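Local structure of possible transcriptional regulator, ArsR family protein (Rhodococcus sp. RHA1, 3F6V) at residues L49-A55 with V94-L100; R62-L66 with L77-F81; G70-V74 with F109-R113. The protein probably binds DNA as a dimeric transcription factor of the ArsR family, with a winged helix-turn-helix fold. One frame throughout, in Å; residues are numbered along the deposited sequence. Where two conformers were deposited one is given.

A small winged helix-turn-helix domain illustrates how overlapping chain closures build a fold. From the N terminus, the chain enters contact 1 at helix 51-55 and returns to it only at the end of helix 85-97, closing a loop of 38 residues. Within that loop lies contact 2, which closes a hairpin-like excursion from helix 58-66 through strand 72-73 to helix 74-78. Contact 3 starts between the two halves of contact 2, at 70-74, and ends beyond contact 1 on strand 109-114, so it crosses both. Contacts 1 and 2 tie helices together and also reach the second subunit; contact 3 attaches the wing sheet to the helical core.

Contact 1. Residues L49-A55 with V94-L100; sequences LDQLEVA and VLTEAGL
With chi1 of 166°, Val54 holds CG1 opposite its own backbone N and drives this methyl between Val94, Leu95 and Ala98; Leu49, its CG set opposite the carbonyl carbon (chi1 -61°), reaches the same helix from further out. Val54 CG1 is 3.7 Å from Val94 CG1 and 3.9 Å from Ala98 CB, which packs against the valine where the two backbones come near each other. Leu49 CD1 lies 3.7 Å from Glu97 CG, its side chain crossing the aliphatic part of the glutamate at about a right angle. On the inner side, Leu100 CD1 rests against Ala55 CB at 3.9 Å. Gln51 bends at CG, which itself sits 3.3 Å from Ala98 O, and turns its amide back for a weak hydrogen bond from NE2 to Ala98 O (3.4 Å, 131°). Both segments are helix ends: Asp50 OD1 caps Glu53 N at 2.8 Å, while Gly99, at positive phi, closes the other helix in a Schellman motif. The other carboxylate oxygen, Asp50 OD2, forms a salt bridge to Arg61 of the second subunit. The contact thus packs an N-terminal helix start against the end of the probable recognition helix in an ArsR-type winged helix-turn-helix.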
loop_
_atom_site.group_PDB
_atom_site.type_symbol
_atom_site.label_atom_id
_atom_site.label_comp_id
_atom_site.label_asym_id
_atom_site.label_seq_id
_atom_site.Cartn_x
_atom_site.Cartn_y
_atom_site.Cartn_z
ATOM N N LEU A 49 -0.741 -11.555 7.329
ATOM C CA LEU A 49 -0.179 -10.344 6.687
ATOM C C LEU A 49 -0.787 -10.086 5.324
ATOM O O LEU A 49 -0.906 -11.002 4.507
ATOM C CB LEU A 49 1.345 -10.393 6.553
ATOM C CG LEU A 49 2.231 -10.485 7.796
ATOM C CD1 LEU A 49 3.704 -10.294 7.373
ATOM C CD2 LEU A 49 1.843 -9.502 8.899
ATOM N N ASP A 50 -1.219 -8.845 5.089
ATOM C CA ASP A 50 -1.713 -8.463 3.800
ATOM C C ASP A 50 -0.535 -7.946 2.951
ATOM O O ASP A 50 0.158 -7.023 3.383
ATOM C CB ASP A 50 -2.774 -7.355 4.040
ATOM C CG ASP A 50 -3.344 -6.788 2.767
ATOM O OD1 ASP A 50 -2.625 -6.060 2.063
ATOM O OD2 ASP A 50 -4.551 -7.021 2.498
ATOM N N GLN A 51 -0.304 -8.490 1.751
ATOM C CA GLN A 51 0.907 -8.185 0.990
ATOM C C GLN A 51 0.928 -6.745 0.592
ATOM O O GLN A 51 2.001 -6.171 0.445
ATOM C CB GLN A 51 1.000 -9.009 -0.312
ATOM C CG GLN A 51 1.368 -10.473 -0.118
ATOM C CD GLN A 51 0.226 -11.363 0.165
ATOM O OE1 GLN A 51 -0.934 -10.942 0.282
ATOM N NE2 GLN A 51 0.529 -12.627 0.255
ATOM N N LEU A 52 -0.247 -6.167 0.268
ATOM C CA LEU A 52 -0.271 -4.806 -0.170
ATOM C C LEU A 52 0.020 -3.857 0.988
ATOM O O LEU A 52 0.790 -2.940 0.838
ATOM C CB LEU A 52 -1.621 -4.537 -0.844
ATOM C CG LEU A 52 -1.861 -3.086 -1.279
ATOM C CD1 LEU A 52 -0.824 -2.529 -2.206
ATOM C CD2 LEU A 52 -3.191 -3.081 -1.979
ATOM N N GLU A 53 -0.569 -4.092 2.151
ATOM C CA GLU A 53 -0.259 -3.276 3.317
ATOM C C GLU A 53 1.245 -3.344 3.634
ATOM O O GLU A 53 1.876 -2.327 3.869
ATOM C CB GLU A 53 -1.101 -3.727 4.505
ATOM C CG GLU A 53 -0.838 -2.968 5.773
ATOM C CD GLU A 53 -1.701 -3.446 6.937
ATOM O OE1 GLU A 53 -2.179 -4.601 6.924
ATOM O OE2 GLU A 53 -1.857 -2.650 7.887
ATOM N N VAL A 54 1.809 -4.548 3.644
ATOM C CA VAL A 54 3.244 -4.695 3.962
ATOM C C VAL A 54 4.137 -4.027 2.926
ATOM O O VAL A 54 5.087 -3.279 3.258
ATOM C CB VAL A 54 3.599 -6.197 4.082
ATOM C CG1 VAL A 54 5.132 -6.414 4.063
ATOM C CG2 VAL A 54 2.981 -6.732 5.362
ATOM N N ALA A 55 3.832 -4.278 1.674
ATOM C CA ALA A 55 4.694 -3.776 0.592
ATOM C C ALA A 55 4.683 -2.274 0.473
ATOM O O ALA A 55 5.644 -1.678 -0.011
ATOM C CB ALA A 55 4.326 -4.383 -0.742
ATOM N N VAL A 94 10.056 -8.863 7.363
ATOM C CA VAL A 94 8.610 -8.594 7.204
ATOM C C VAL A 94 8.177 -8.980 5.782
ATOM O O VAL A 94 7.121 -9.644 5.579
ATOM C CB VAL A 94 8.280 -7.140 7.550
ATOM C CG1 VAL A 94 6.806 -6.872 7.321
ATOM C CG2 VAL A 94 8.533 -6.870 9.044
ATOM N N LEU A 95 8.964 -8.584 4.775
ATOM C CA LEU A 95 8.620 -8.911 3.395
ATOM C C LEU A 95 8.645 -10.452 3.214
ATOM O O LEU A 95 7.872 -11.019 2.432
ATOM C CB LEU A 95 9.644 -8.291 2.462
ATOM C CG LEU A 95 9.416 -6.791 2.286
ATOM C CD1 LEU A 95 10.660 -6.181 1.599
ATOM C CD2 LEU A 95 8.218 -6.532 1.399
ATOM N N THR A 96 9.545 -11.146 3.931
ATOM C CA THR A 96 9.647 -12.598 3.824
ATOM C C THR A 96 8.394 -13.252 4.400
ATOM O O THR A 96 7.787 -14.147 3.776
ATOM C CB THR A 96 10.863 -13.149 4.598
ATOM O OG1 THR A 96 12.068 -12.666 3.987
ATOM C CG2 THR A 96 10.871 -14.679 4.534
ATOM N N GLU A 97 7.959 -12.752 5.549
ATOM C CA GLU A 97 6.764 -13.277 6.205
ATOM C C GLU A 97 5.530 -13.081 5.316
ATOM O O GLU A 97 4.642 -13.940 5.270
ATOM C CB GLU A 97 6.579 -12.614 7.567
ATOM C CG GLU A 97 5.538 -13.276 8.496
ATOM C CD GLU A 97 5.892 -14.727 8.903
ATOM O OE1 GLU A 97 6.937 -15.258 8.473
ATOM O OE2 GLU A 97 5.111 -15.348 9.648
ATOM N N ALA A 98 5.502 -11.963 4.603
ATOM C CA ALA A 98 4.417 -11.684 3.654
ATOM C C ALA A 98 4.501 -12.455 2.349
ATOM O O ALA A 98 3.641 -12.305 1.497
ATOM C CB ALA A 98 4.311 -10.195 3.407
ATOM N N GLY A 99 5.534 -13.285 2.163
ATOM C CA GLY A 99 5.682 -14.055 0.955
ATOM C C GLY A 99 6.159 -13.294 -0.262
ATOM O O GLY A 99 6.065 -13.817 -1.394
ATOM N N LEU A 100 6.741 -12.109 -0.053
ATOM C CA LEU A 100 7.166 -11.265 -1.158
ATOM C C LEU A 100 8.641 -11.446 -1.529
ATOM O O LEU A 100 9.018 -11.171 -2.664
ATOM C CB LEU A 100 6.883 -9.790 -0.814
ATOM C CG LEU A 100 5.391 -9.433 -0.751
ATOM C CD1 LEU A 100 5.154 -8.100 -0.046
ATOM C CD2 LEU A 100 4.877 -9.339 -2.223
HETATM O O HOH W 1 2.432 -14.087 -0.438
#

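Contact 2. Residues R62-L66 with L77-F81; sequences RLVQL and LAAHF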
loop_
_atom_site.group_PDB
_atom_site.type_symbol
_atom_site.label_atom_id
_atom_site.label_comp_id
_atom_site.label_asym_id
_atom_site.label_seq_id
_atom_site.Cartn_x
_atom_site.Cartn_y
_atom_site.Cartn_z
ATOM N N ARG A 62 10.955 0.403 -1.972
ATOM C CA ARG A 62 12.257 0.586 -2.637
ATOM C C ARG A 62 13.056 -0.722 -2.602
ATOM O O ARG A 62 13.717 -1.052 -3.578
ATOM C CB ARG A 62 13.050 1.705 -1.961
ATOM C CG ARG A 62 14.371 2.018 -2.633
ATOM C CD ARG A 62 14.192 2.520 -4.052
ATOM N NE ARG A 62 15.474 2.746 -4.719
ATOM C CZ ARG A 62 15.710 2.434 -5.992
ATOM N NH1 ARG A 62 14.750 1.877 -6.752
ATOM N NH2 ARG A 62 16.907 2.681 -6.506
ATOM N N LEU A 63 12.964 -1.477 -1.504
ATOM C CA LEU A 63 13.697 -2.752 -1.446
ATOM C C LEU A 63 13.171 -3.697 -2.536
ATOM O O LEU A 63 13.948 -4.380 -3.212
ATOM C CB LEU A 63 13.537 -3.421 -0.093
ATOM C CG LEU A 63 14.359 -2.822 1.042
ATOM C CD1 LEU A 63 13.877 -3.281 2.403
ATOM C CD2 LEU A 63 15.847 -3.195 0.865
ATOM N N VAL A 64 11.848 -3.732 -2.732
ATOM C CA VAL A 64 11.280 -4.557 -3.786
ATOM C C VAL A 64 11.805 -4.108 -5.167
ATOM O O VAL A 64 12.174 -4.964 -5.991
ATOM C CB VAL A 64 9.704 -4.539 -3.679
ATOM C CG1 VAL A 64 9.063 -5.012 -4.963
ATOM C CG2 VAL A 64 9.272 -5.404 -2.478
ATOM N N GLN A 65 11.828 -2.788 -5.425
ATOM C CA GLN A 65 12.408 -2.293 -6.695
ATOM C C GLN A 65 13.858 -2.694 -6.863
ATOM O O GLN A 65 14.232 -3.178 -7.941
ATOM C CB GLN A 65 12.319 -0.802 -6.752
ATOM C CG GLN A 65 10.874 -0.321 -6.907
ATOM C CD GLN A 65 10.839 1.154 -7.053
ATOM O OE1 GLN A 65 11.675 1.862 -6.443
ATOM N NE2 GLN A 65 9.895 1.662 -7.861
ATOM N N LEU A 66 14.649 -2.533 -5.812
ATOM C CA LEU A 66 16.056 -2.893 -5.902
ATOM C C LEU A 66 16.244 -4.360 -6.260
ATOM O O LEU A 66 17.139 -4.723 -7.053
ATOM C CB LEU A 66 16.786 -2.529 -4.623
ATOM C CG LEU A 66 16.973 -1.053 -4.368
ATOM C CD1 LEU A 66 17.369 -0.810 -2.916
ATOM C CD2 LEU A 66 18.000 -0.407 -5.333
ATOM N N LEU A 77 21.911 -4.236 -0.182
ATOM C CA LEU A 77 20.634 -3.527 -0.227
ATOM C C LEU A 77 20.646 -2.377 0.748
ATOM O O LEU A 77 20.190 -1.256 0.465
ATOM C CB LEU A 77 19.500 -4.516 0.149
ATOM C CG LEU A 77 19.146 -5.566 -0.921
ATOM C CD1 LEU A 77 18.325 -6.703 -0.345
ATOM C CD2 LEU A 77 18.475 -4.954 -2.163
ATOM N N ALA A 78 21.176 -2.662 1.934
ATOM C CA ALA A 78 21.206 -1.680 3.003
ATOM C C ALA A 78 21.990 -0.431 2.660
ATOM O O ALA A 78 21.715 0.624 3.215
ATOM C CB ALA A 78 21.657 -2.311 4.277
ATOM N N ALA A 79 22.955 -0.555 1.741
ATOM C CA ALA A 79 23.813 0.560 1.279
ATOM C C ALA A 79 23.093 1.601 0.445
ATOM O O ALA A 79 23.592 2.689 0.193
ATOM C CB ALA A 79 25.005 0.007 0.505
ATOM N N HIS A 80 21.881 1.283 0.019
ATOM C CA HIS A 80 21.031 2.266 -0.669
ATOM C C HIS A 80 20.191 3.198 0.237
ATOM O O HIS A 80 19.425 4.039 -0.261
ATOM C CB HIS A 80 20.069 1.523 -1.593
ATOM C CG HIS A 80 20.710 0.972 -2.823
ATOM N ND1 HIS A 80 21.231 -0.303 -2.879
ATOM C CD2 HIS A 80 20.883 1.504 -4.058
ATOM C CE1 HIS A 80 21.701 -0.536 -4.092
ATOM N NE2 HIS A 80 21.516 0.548 -4.823
ATOM N N PHE A 81 20.284 3.013 1.551
ATOM C CA PHE A 81 19.462 3.770 2.494
ATOM C C PHE A 81 20.298 4.337 3.642
ATOM O O PHE A 81 21.291 3.707 4.039
ATOM C CB PHE A 81 18.407 2.872 3.134
ATOM C CG PHE A 81 17.540 2.155 2.161
ATOM C CD1 PHE A 81 17.938 0.918 1.665
ATOM C CD2 PHE A 81 16.288 2.671 1.799
ATOM C CE1 PHE A 81 17.137 0.217 0.771
ATOM C CE2 PHE A 81 15.480 1.975 0.901
ATOM C CZ PHE A 81 15.901 0.757 0.399
#
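The helix-turn-helix of this domain is joined to the preceding helix 58-66 by Leu63 and Leu66, which meet Leu77, His80 and Phe81. Leu66 uses both of its methyl branches. One of them, CD2, stands over the centre of the His80 imidazole as a CH-pi contact, 3.7 Å from the ring centroid and only 11° off the ring normal. The other, CD1, touches the base of the same histidine and also comes within 3.8 Å of Phe81 CE1, while Leu66 CB meets Leu77 CD2. A turn of helix earlier, Leu63 puts CD2 into the angle between Leu77 and Phe81, 3.9 Å from Leu77 CB and 3.6 Å from Phe81 CE1.

Helix 74-78 is the first helix of the helix-turn-helix and helix 85-97 the second, the presumed recognition helix; Leu63 and Phe81 both reach on to Ile88 of the latter, and Leu77 to Leu92. A type I turn from Ala78 to Phe81 leads the chain out of the first helix and brings the phenylalanine ring back toward helix 58-66.

At the outer border the aliphatic part of Arg62 flanks this ring, with Arg62 CG 3.6 Å from Phe81 CZ. CG of Arg62 lies anti to the backbone N (chi1 -177°), and the chain then folds at chi2 (63°), a bend that carries the guanidinium along its own helix. There NH1 donates to Gln65 OE1 (3.1 Å), approaching from well above the carbonyl plane, and Leu66 CD2 lies against one guanidinium face near its rim. Gln65 NE2 bonds in turn to the backbone O of Phe129 in the second subunit.

Contact 3. Residues G70-V74 with F109-R113; sequences GEQTV and FRYYR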
loop_
_atom_site.group_PDB
_atom_site.type_symbol
_atom_site.label_atom_id
_atom_site.label_comp_id
_atom_site.label_asym_id
_atom_site.label_seq_id
_atom_site.Cartn_x
_atom_site.Cartn_y
_atom_site.Cartn_z
ATOM N N GLY A 70 17.925 -8.610 -9.380
ATOM C CA GLY A 70 18.407 -9.927 -9.010
ATOM C C GLY A 70 18.588 -10.059 -7.505
ATOM O O GLY A 70 18.486 -9.068 -6.745
ATOM N N GLU A 71 18.901 -11.288 -7.116
ATOM C CA GLU A 71 19.120 -11.644 -5.734
ATOM C C GLU A 71 20.313 -10.860 -5.191
ATOM O O GLU A 71 21.368 -10.725 -5.880
ATOM C CB GLU A 71 19.353 -13.147 -5.671
ATOM C CG GLU A 71 19.329 -13.761 -4.300
ATOM C CD GLU A 71 20.066 -15.095 -4.285
ATOM O OE1 GLU A 71 21.180 -15.175 -4.853
ATOM O OE2 GLU A 71 19.541 -16.065 -3.717
ATOM N N GLN A 72 20.150 -10.292 -4.003
ATOM C CA GLN A 72 21.162 -9.419 -3.361
ATOM C C GLN A 72 21.326 -9.621 -1.882
ATOM O O GLN A 72 20.409 -10.125 -1.207
ATOM C CB GLN A 72 20.837 -7.962 -3.648
ATOM C CG GLN A 72 20.961 -7.634 -5.148
ATOM C CD GLN A 72 20.301 -6.333 -5.520
ATOM O OE1 GLN A 72 20.713 -5.257 -5.069
ATOM N NE2 GLN A 72 19.217 -6.418 -6.329
ATOM N N THR A 73 22.500 -9.234 -1.349
ATOM C CA THR A 73 22.739 -9.372 0.063
ATOM C C THR A 73 22.107 -8.285 0.841
ATOM O O THR A 73 21.816 -7.154 0.369
ATOM C CB THR A 73 24.238 -9.353 0.428
ATOM O OG1 THR A 73 24.748 -8.031 0.183
ATOM C CG2 THR A 73 25.009 -10.399 -0.415
ATOM N N VAL A 74 21.865 -8.638 2.074
ATOM C CA VAL A 74 21.384 -7.668 3.009
ATOM C C VAL A 74 22.266 -6.406 3.038
ATOM O O VAL A 74 21.786 -5.304 2.904
ATOM C CB VAL A 74 21.224 -8.274 4.397
ATOM C CG1 VAL A 74 20.954 -7.165 5.347
ATOM C CG2 VAL A 74 20.104 -9.296 4.427
ATOM N N PHE A 109 27.073 -14.598 3.928
ATOM C CA PHE A 109 26.118 -13.666 3.316
ATOM C C PHE A 109 24.704 -14.202 3.402
ATOM O O PHE A 109 24.478 -15.402 3.299
ATOM C CB PHE A 109 26.421 -13.467 1.830
ATOM C CG PHE A 109 27.764 -12.891 1.552
ATOM C CD1 PHE A 109 27.985 -11.537 1.704
ATOM C CD2 PHE A 109 28.805 -13.711 1.138
ATOM C CE1 PHE A 109 29.245 -10.998 1.451
ATOM C CE2 PHE A 109 30.046 -13.187 0.870
ATOM C CZ PHE A 109 30.263 -11.831 1.053
ATOM N N ARG A 110 23.756 -13.308 3.561
ATOM C CA ARG A 110 22.378 -13.718 3.488
ATOM C C ARG A 110 21.920 -12.979 2.256
ATOM O O ARG A 110 22.201 -11.785 2.094
ATOM C CB ARG A 110 21.613 -13.237 4.702
ATOM C CG ARG A 110 20.181 -13.679 4.735
ATOM C CD ARG A 110 19.707 -13.628 6.156
ATOM N NE ARG A 110 18.298 -13.950 6.343
ATOM C CZ ARG A 110 17.822 -15.178 6.515
ATOM N NH1 ARG A 110 18.636 -16.226 6.489
ATOM N NH2 ARG A 110 16.526 -15.356 6.709
ATOM N N TYR A 111 21.232 -13.707 1.392
ATOM C CA TYR A 111 20.708 -13.181 0.137
ATOM C C TYR A 111 19.192 -13.168 0.139
ATOM O O TYR A 111 18.566 -14.084 0.687
ATOM C CB TYR A 111 21.138 -14.080 -1.008
ATOM C CG TYR A 111 22.615 -14.046 -1.313
ATOM C CD1 TYR A 111 23.166 -13.108 -2.183
ATOM C CD2 TYR A 111 23.459 -14.964 -0.716
ATOM C CE1 TYR A 111 24.539 -13.119 -2.512
ATOM C CE2 TYR A 111 24.822 -14.969 -0.984
ATOM C CZ TYR A 111 25.349 -14.061 -1.862
ATOM O OH TYR A 111 26.726 -14.085 -2.115
ATOM N N TYR A 112 18.614 -12.145 -0.478
ATOM C CA TYR A 112 17.153 -12.063 -0.655
ATOM C C TYR A 112 16.837 -11.923 -2.122
ATOM O O TYR A 112 17.573 -11.303 -2.869
ATOM C CB TYR A 112 16.600 -10.866 0.112
ATOM C CG TYR A 112 16.442 -11.180 1.584
ATOM C CD1 TYR A 112 15.301 -11.843 2.057
ATOM C CD2 TYR A 112 17.448 -10.873 2.480
ATOM C CE1 TYR A 112 15.171 -12.185 3.385
ATOM C CE2 TYR A 112 17.335 -11.197 3.862
ATOM C CZ TYR A 112 16.199 -11.886 4.288
ATOM O OH TYR A 112 16.041 -12.205 5.614
ATOM N N ARG A 113 15.712 -12.496 -2.534
ATOM C CA ARG A 113 15.235 -12.405 -3.906
ATOM C C ARG A 113 13.703 -12.269 -3.887
ATOM O O ARG A 113 13.038 -12.717 -2.949
ATOM C CB ARG A 113 15.652 -13.657 -4.693
ATOM C CG ARG A 113 14.977 -14.953 -4.242
ATOM C CD ARG A 113 15.706 -16.125 -4.933
ATOM N NE ARG A 113 15.034 -17.406 -4.711
ATOM C CZ ARG A 113 15.188 -18.173 -3.630
ATOM N NH1 ARG A 113 16.040 -17.823 -2.648
ATOM N NH2 ARG A 113 14.533 -19.332 -3.551
HETATM O O HOH W 2 17.541 -15.420 -2.071
#
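Glu71 meets Tyr111 and Arg113 where a short strand joins the wing of the winged helix-turn-helix, adding an outer antiparallel strand beside 109-114. Its carboxylate crosses the start of the Tyr111 side chain, with Glu71 CD 3.6 Å from Tyr111 CB and the carboxylate plane tilted 28° from the ring. The charge is answered chiefly by a salt bridge from OE2 to Arg104 on the far strand; Arg113, running alongside, stays beyond salt-bridge range, although its NH1 donates to a water lying beside Glu71 OE2.

Gln72 supplies the hydrogen-bonded pair with Tyr112: Gln72 N reaches Tyr112 O at 3.0 Å, and Tyr112 N returns to Gln72 O at 2.8 Å. The Gln72 side-chain amide turns back to Gly70 O (NE2 to O, 2.8 Å) and also bonds to Leu66 O, tying the strand to helix 58-66.

At Thr73, in a non-hydrogen-bonded pair with Tyr111, chi1 of 69° splits the work of the side chain: OG1 turns to cap Asn76 N at the start of helix 74-78, leaving CG2 beside the tyrosine, 3.5 Å from Tyr111 CE1. Val74 begins that helix yet still donates from its N to Arg110 O at 3.2 Å. Its CG2 methyl meets the edge of the Tyr112 ring nearly in plane, 3.4 Å from Tyr112 CE2.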